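Local coordinates for prenyltransference for protein (Lavandula lanata, PDB 5HC8) that joins two dimethylallyl diphosphate units head to middle to form lavandulyl diphosphate, acting as a prenyltransferase of the undecaprenyl diphosphate synthase family, at residues His23-Lys28 with Ala195-Leu200. Numbering follows the deposited sequence.
Sequences HRKWAK and AGEQRL. With PIS (trihydrogen thiodiphosphate), chain C; ISY (3-methylbut-3-enylsulfanyl(phosphonooxy)phosphinic acid), chain F; 61G (2-methylbuta-1,3-diene), chain D.
The first turn of helix 23-30 faces the irregular loop after strand 190-193 across the bound diphosphates, the two backbones staying apart and joined through Lys25 and Glu197. These are the adjoining diphosphate pockets of the cis-prenyltransferase fold. The helix turn grips the thiodiphosphate. Backbone N of Lys25 donates to PIS O3 at 2.8 Å, nearly straight at 173°. Backbone N of His23 and its ND1 both donate to PIS O4, the ND1 bond being 2.7 Å with the oxygen in the ring plane. The His23 ring also meets His38. Arg24 NE adds a weak bond to PIS O5, and its NH2 pairs with Glu76.

Beyond CG the Lys25 chain runs extended, which carries NZ to OE1 of Glu197 in a hydrogen-bonded salt bridge of 2.9 Å, on the anti lone pair. Glu197 folds back at chi2 (-68°). Its CB lies over one face of the Arg199 guanidinium, and a salt bridge from OE2 to Arg199 NH1 at 3.3 Å completes a Lys25-Glu197-Arg199 network. That NH1 also bridges to Glu212 of the second subunit. A leucine in place of Arg199 would probably leave the ISY phosphate short of charge compensation and Glu197 freer to turn. Arg199 NE gives a bent bond (143°) to ISY O5 at 3.0 Å, with that oxygen off the guanidinium plane. Arg199 NH2 meets ISY O4 at the edge, in the plane, at 2.8 Å.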
ATOM      1  N   HIS A  23      -1.421 -16.855  13.755  1.00 27.19           N
ATOM      2  CA  HIS A  23      -2.154 -18.026  14.302  1.00 29.99           C
ATOM      3  C   HIS A  23      -1.287 -19.248  14.518  1.00 29.38           C
ATOM      4  O   HIS A  23      -1.441 -19.933  15.493  1.00 33.68           O
ATOM      5  CB  HIS A  23      -3.315 -18.419  13.401  1.00 28.74           C
ATOM      6  CG  HIS A  23      -4.343 -17.346  13.228  1.00 30.24           C
ATOM      7  ND1 HIS A  23      -4.250 -16.376  12.247  1.00 30.09           N
ATOM      8  CD2 HIS A  23      -5.506 -17.115  13.864  1.00 30.48           C
ATOM      9  CE1 HIS A  23      -5.319 -15.600  12.305  1.00 29.46           C
ATOM     10  NE2 HIS A  23      -6.095 -16.032  13.275  1.00 30.56           N
ATOM     11  N   ARG A  24      -0.434 -19.586  13.584  1.00 34.62           N
ATOM     12  CA  ARG A  24       0.497 -20.694  13.789  1.00 36.23           C
ATOM     13  C   ARG A  24       1.573 -20.398  14.847  1.00 37.80           C
ATOM     14  O   ARG A  24       1.866 -21.253  15.675  1.00 37.56           O
ATOM     15  CB  ARG A  24       1.099 -21.067  12.443  1.00 42.65           C
ATOM     16  CG  ARG A  24       2.334 -22.007  12.471  1.00 54.99           C
ATOM     17  CD  ARG A  24       2.857 -22.260  11.057  1.00 63.06           C
ATOM     18  NE  ARG A  24       1.992 -21.557  10.089  1.00 79.88           N
ATOM     19  CZ  ARG A  24       0.914 -22.048   9.469  1.00 79.36           C
ATOM     20  NH1 ARG A  24       0.549 -23.329   9.624  1.00 75.45           N
ATOM     21  NH2 ARG A  24       0.233 -21.239   8.652  1.00 72.55           N
ATOM     22  N   LYS A  25       2.160 -19.211  14.847  1.00 34.63           N
ATOM     23  CA  LYS A  25       3.064 -18.788  15.934  1.00 37.37           C
ATOM     24  C   LYS A  25       2.393 -18.953  17.294  1.00 34.93           C
ATOM     25  O   LYS A  25       2.990 -19.460  18.245  1.00 36.81           O
ATOM     26  CB  LYS A  25       3.532 -17.334  15.774  1.00 39.85           C
ATOM     27  CG  LYS A  25       4.417 -17.071  14.545  1.00 48.33           C
ATOM     28  CD  LYS A  25       4.781 -15.596  14.395  1.00 47.49           C
ATOM     29  CE  LYS A  25       5.572 -15.307  13.105  1.00 57.69           C
ATOM     30  NZ  LYS A  25       5.398 -13.883  12.632  1.00 59.35           N
ATOM     31  N   TRP A  26       1.133 -18.547  17.383  1.00 31.58           N
ATOM     32  CA  TRP A  26       0.378 -18.654  18.619  1.00 29.94           C
ATOM     33  C   TRP A  26       0.198 -20.129  18.991  1.00 33.31           C
ATOM     34  O   TRP A  26       0.361 -20.493  20.126  1.00 35.45           O
ATOM     35  CB  TRP A  26      -0.996 -18.022  18.450  1.00 31.74           C
ATOM     36  CG  TRP A  26      -1.842 -17.992  19.720  1.00 30.76           C
ATOM     37  CD1 TRP A  26      -1.833 -17.046  20.663  1.00 32.99           C
ATOM     38  CD2 TRP A  26      -2.806 -18.972  20.138  1.00 34.19           C
ATOM     39  NE1 TRP A  26      -2.735 -17.317  21.642  1.00 35.08           N
ATOM     40  CE2 TRP A  26      -3.360 -18.499  21.354  1.00 31.99           C
ATOM     41  CE3 TRP A  26      -3.289 -20.173  19.588  1.00 36.54           C
ATOM     42  CZ2 TRP A  26      -4.357 -19.184  22.040  1.00 34.87           C
ATOM     43  CZ3 TRP A  26      -4.319 -20.850  20.269  1.00 35.81           C
ATOM     44  CH2 TRP A  26      -4.842 -20.340  21.479  1.00 35.91           C
ATOM     45  N   ALA A  27      -0.187 -20.939  18.021  1.00 35.68           N
ATOM     46  CA  ALA A  27      -0.346 -22.369  18.307  1.00 42.31           C
ATOM     47  C   ALA A  27       0.978 -22.957  18.800  1.00 44.33           C
ATOM     48  O   ALA A  27       1.025 -23.567  19.865  1.00 47.13           O
ATOM     49  CB  ALA A  27      -0.825 -23.092  17.089  1.00 45.17           C
ATOM     50  N   LYS A  28       2.050 -22.681  18.081  1.00 44.75           N
ATOM     51  CA  LYS A  28       3.371 -23.161  18.422  1.00 50.44           C
ATOM     52  C   LYS A  28       3.687 -22.778  19.847  1.00 55.24           C
ATOM     53  O   LYS A  28       4.023 -23.594  20.671  1.00 57.65           O
ATOM     54  CB  LYS A  28       4.420 -22.580  17.470  1.00 54.52           C
ATOM     55  CG  LYS A  28       5.412 -23.590  16.927  1.00 65.45           C
ATOM     56  CD  LYS A  28       6.125 -24.411  18.018  1.00 81.43           C
ATOM     57  CE  LYS A  28       7.011 -23.578  18.948  1.00 84.55           C
ATOM     58  NZ  LYS A  28       8.144 -22.947  18.224  1.00 83.54           N
ATOM     59  N   ALA A 195       0.274  -9.381  14.821  1.00 24.73           N
ATOM     60  CA  ALA A 195       1.385 -10.347  14.779  1.00 27.61           C
ATOM     61  C   ALA A 195       2.780  -9.779  14.365  1.00 26.59           C
ATOM     62  O   ALA A 195       3.708 -10.532  14.125  1.00 27.29           O
ATOM     63  CB  ALA A 195       1.011 -11.600  13.933  1.00 29.46           C
ATOM     64  N   GLY A 196       2.905  -8.496  14.201  1.00 24.96           N
ATOM     65  CA  GLY A 196       4.215  -7.875  14.262  1.00 25.11           C
ATOM     66  C   GLY A 196       4.831  -7.609  12.874  1.00 27.53           C
ATOM     67  O   GLY A 196       5.807  -6.878  12.808  1.00 29.46           O
ATOM     68  N   GLU A 197       4.329  -8.242  11.798  1.00 23.71           N
ATOM     69  CA  GLU A 197       4.900  -8.034  10.449  1.00 23.02           C
ATOM     70  C   GLU A 197       4.422  -6.686   9.944  1.00 22.41           C
ATOM     71  O   GLU A 197       3.242  -6.287  10.188  1.00 22.52           O
ATOM     72  CB  GLU A 197       4.562  -9.135   9.448  1.00 24.11           C
ATOM     73  CG  GLU A 197       4.828 -10.556   9.967  1.00 27.27           C
ATOM     74  CD  GLU A 197       6.305 -10.892  10.160  1.00 33.29           C
ATOM     75  OE1 GLU A 197       6.552 -11.907  10.847  1.00 37.39           O
ATOM     76  OE2 GLU A 197       7.221 -10.191   9.683  1.00 31.92           O
ATOM     77  N   GLN A 198       5.290  -6.018   9.183  1.00 23.16           N
ATOM     78  CA  GLN A 198       5.007  -4.698   8.658  1.00 22.74           C
ATOM     79  C   GLN A 198       5.031  -4.755   7.114  1.00 21.93           C
ATOM     80  O   GLN A 198       6.048  -4.481   6.488  1.00 20.35           O
ATOM     81  CB  GLN A 198       6.036  -3.713   9.213  1.00 25.28           C
ATOM     82  CG  GLN A 198       5.899  -3.511  10.711  1.00 25.18           C
ATOM     83  CD  GLN A 198       7.124  -2.763  11.251  1.00 33.55           C
ATOM     84  OE1 GLN A 198       8.215  -3.354  11.518  1.00 37.66           O
ATOM     85  NE2 GLN A 198       7.016  -1.527  11.294  1.00 28.59           N
ATOM     86  N   ARG A 199       3.886  -5.147   6.569  1.00 19.71           N
ATOM     87  CA  ARG A 199       3.729  -5.373   5.136  1.00 22.20           C
ATOM     88  C   ARG A 199       2.224  -5.632   4.936  1.00 21.85           C
ATOM     89  O   ARG A 199       1.503  -5.922   5.886  1.00 21.72           O
ATOM     90  CB  ARG A 199       4.577  -6.551   4.598  1.00 23.69           C
ATOM     91  CG  ARG A 199       4.338  -7.886   5.274  1.00 27.31           C
ATOM     92  CD  ARG A 199       5.050  -9.023   4.568  1.00 30.25           C
ATOM     93  NE  ARG A 199       4.897 -10.294   5.315  1.00 29.64           N
ATOM     94  CZ  ARG A 199       5.763 -10.811   6.175  1.00 28.32           C
ATOM     95  NH1 ARG A 199       6.924 -10.234   6.418  1.00 25.39           N
ATOM     96  NH2 ARG A 199       5.445 -11.963   6.786  1.00 28.59           N
ATOM     97  N   LEU A 200       1.814  -5.486   3.694  1.00 19.76           N
ATOM     98  CA  LEU A 200       0.427  -5.620   3.258  1.00 20.62           C
ATOM     99  C   LEU A 200       0.087  -7.012   2.824  1.00 21.14           C
ATOM    100  O   LEU A 200      -1.102  -7.394   2.859  1.00 21.41           O
ATOM    101  CB  LEU A 200       0.162  -4.611   2.124  1.00 22.13           C
ATOM    102  CG  LEU A 200       0.457  -3.148   2.512  1.00 22.83           C
ATOM    103  CD1 LEU A 200       0.288  -2.289   1.251  1.00 24.95           C
ATOM    104  CD2 LEU A 200      -0.484  -2.658   3.607  1.00 23.15           C
TER
HETATM  105  P1  PIS C 402       1.364 -17.454  11.067  1.00 32.20           P
HETATM  106  O1  PIS C 402      -0.058 -18.094  10.684  1.00 31.06           O
HETATM  107  P2  PIS C 402      -1.302 -17.443   9.936  1.00 30.50           P
HETATM  108  S1  PIS C 402      -0.586 -16.699   8.651  1.00 45.48           S
HETATM  109  O2  PIS C 402       1.512 -15.981  10.632  1.00 30.55           O
HETATM  110  O3  PIS C 402       1.567 -17.608  12.574  1.00 31.66           O
HETATM  111  O4  PIS C 402      -1.854 -16.474  10.922  1.00 29.23           O
HETATM  112  O5  PIS C 402       2.378 -18.265  10.199  1.00 31.46           O
HETATM  113  O6  PIS C 402      -2.237 -18.674   9.515  1.00 33.77           O
HETATM  114  P1  ISY F 405       2.606 -13.224   4.822  1.00 31.31           P
HETATM  115  O2  ISY F 405       1.037 -13.666   4.526  1.00 34.67           O
HETATM  116  P3  ISY F 405      -0.049 -14.195   5.539  1.00 33.65           P
HETATM  117  O4  ISY F 405       2.798 -12.757   6.319  1.00 36.30           O
HETATM  118  O5  ISY F 405       3.146 -12.159   3.825  1.00 31.38           O
HETATM  119  O6  ISY F 405       3.401 -14.503   4.597  1.00 33.52           O
HETATM  120  O7  ISY F 405       0.574 -15.028   6.600  1.00 31.62           O
HETATM  121  O8  ISY F 405      -1.244 -14.839   4.696  1.00 33.91           O
HETATM  122  S9  ISY F 405      -0.722 -12.435   6.544  1.00 34.30           S
HETATM  123  C10 ISY F 405      -1.911 -11.826   5.371  1.00 36.99           C
HETATM  124  C11 ISY F 405      -3.204 -12.073   6.105  1.00 40.63           C
HETATM  125  C12 ISY F 405      -4.380 -12.726   5.436  1.00 35.30           C
HETATM  126  C13 ISY F 405      -5.605 -12.915   6.206  1.00 37.95           C
HETATM  127  C14 ISY F 405      -4.263 -13.356   4.098  1.00 36.43           C
HETATM  128  CAC 61G D 403      -5.106 -16.777   6.394  1.00 28.00           C
HETATM  129  CAE 61G D 403      -5.702 -16.989   7.808  1.00 38.77           C
HETATM  130  CAB 61G D 403      -7.163 -17.028   8.170  1.00 37.81           C
HETATM  131  CAD 61G D 403      -4.789 -16.971   8.894  1.00 35.38           C
HETATM  132  CAA 61G D 403      -3.431 -16.897   8.485  1.00 44.92           C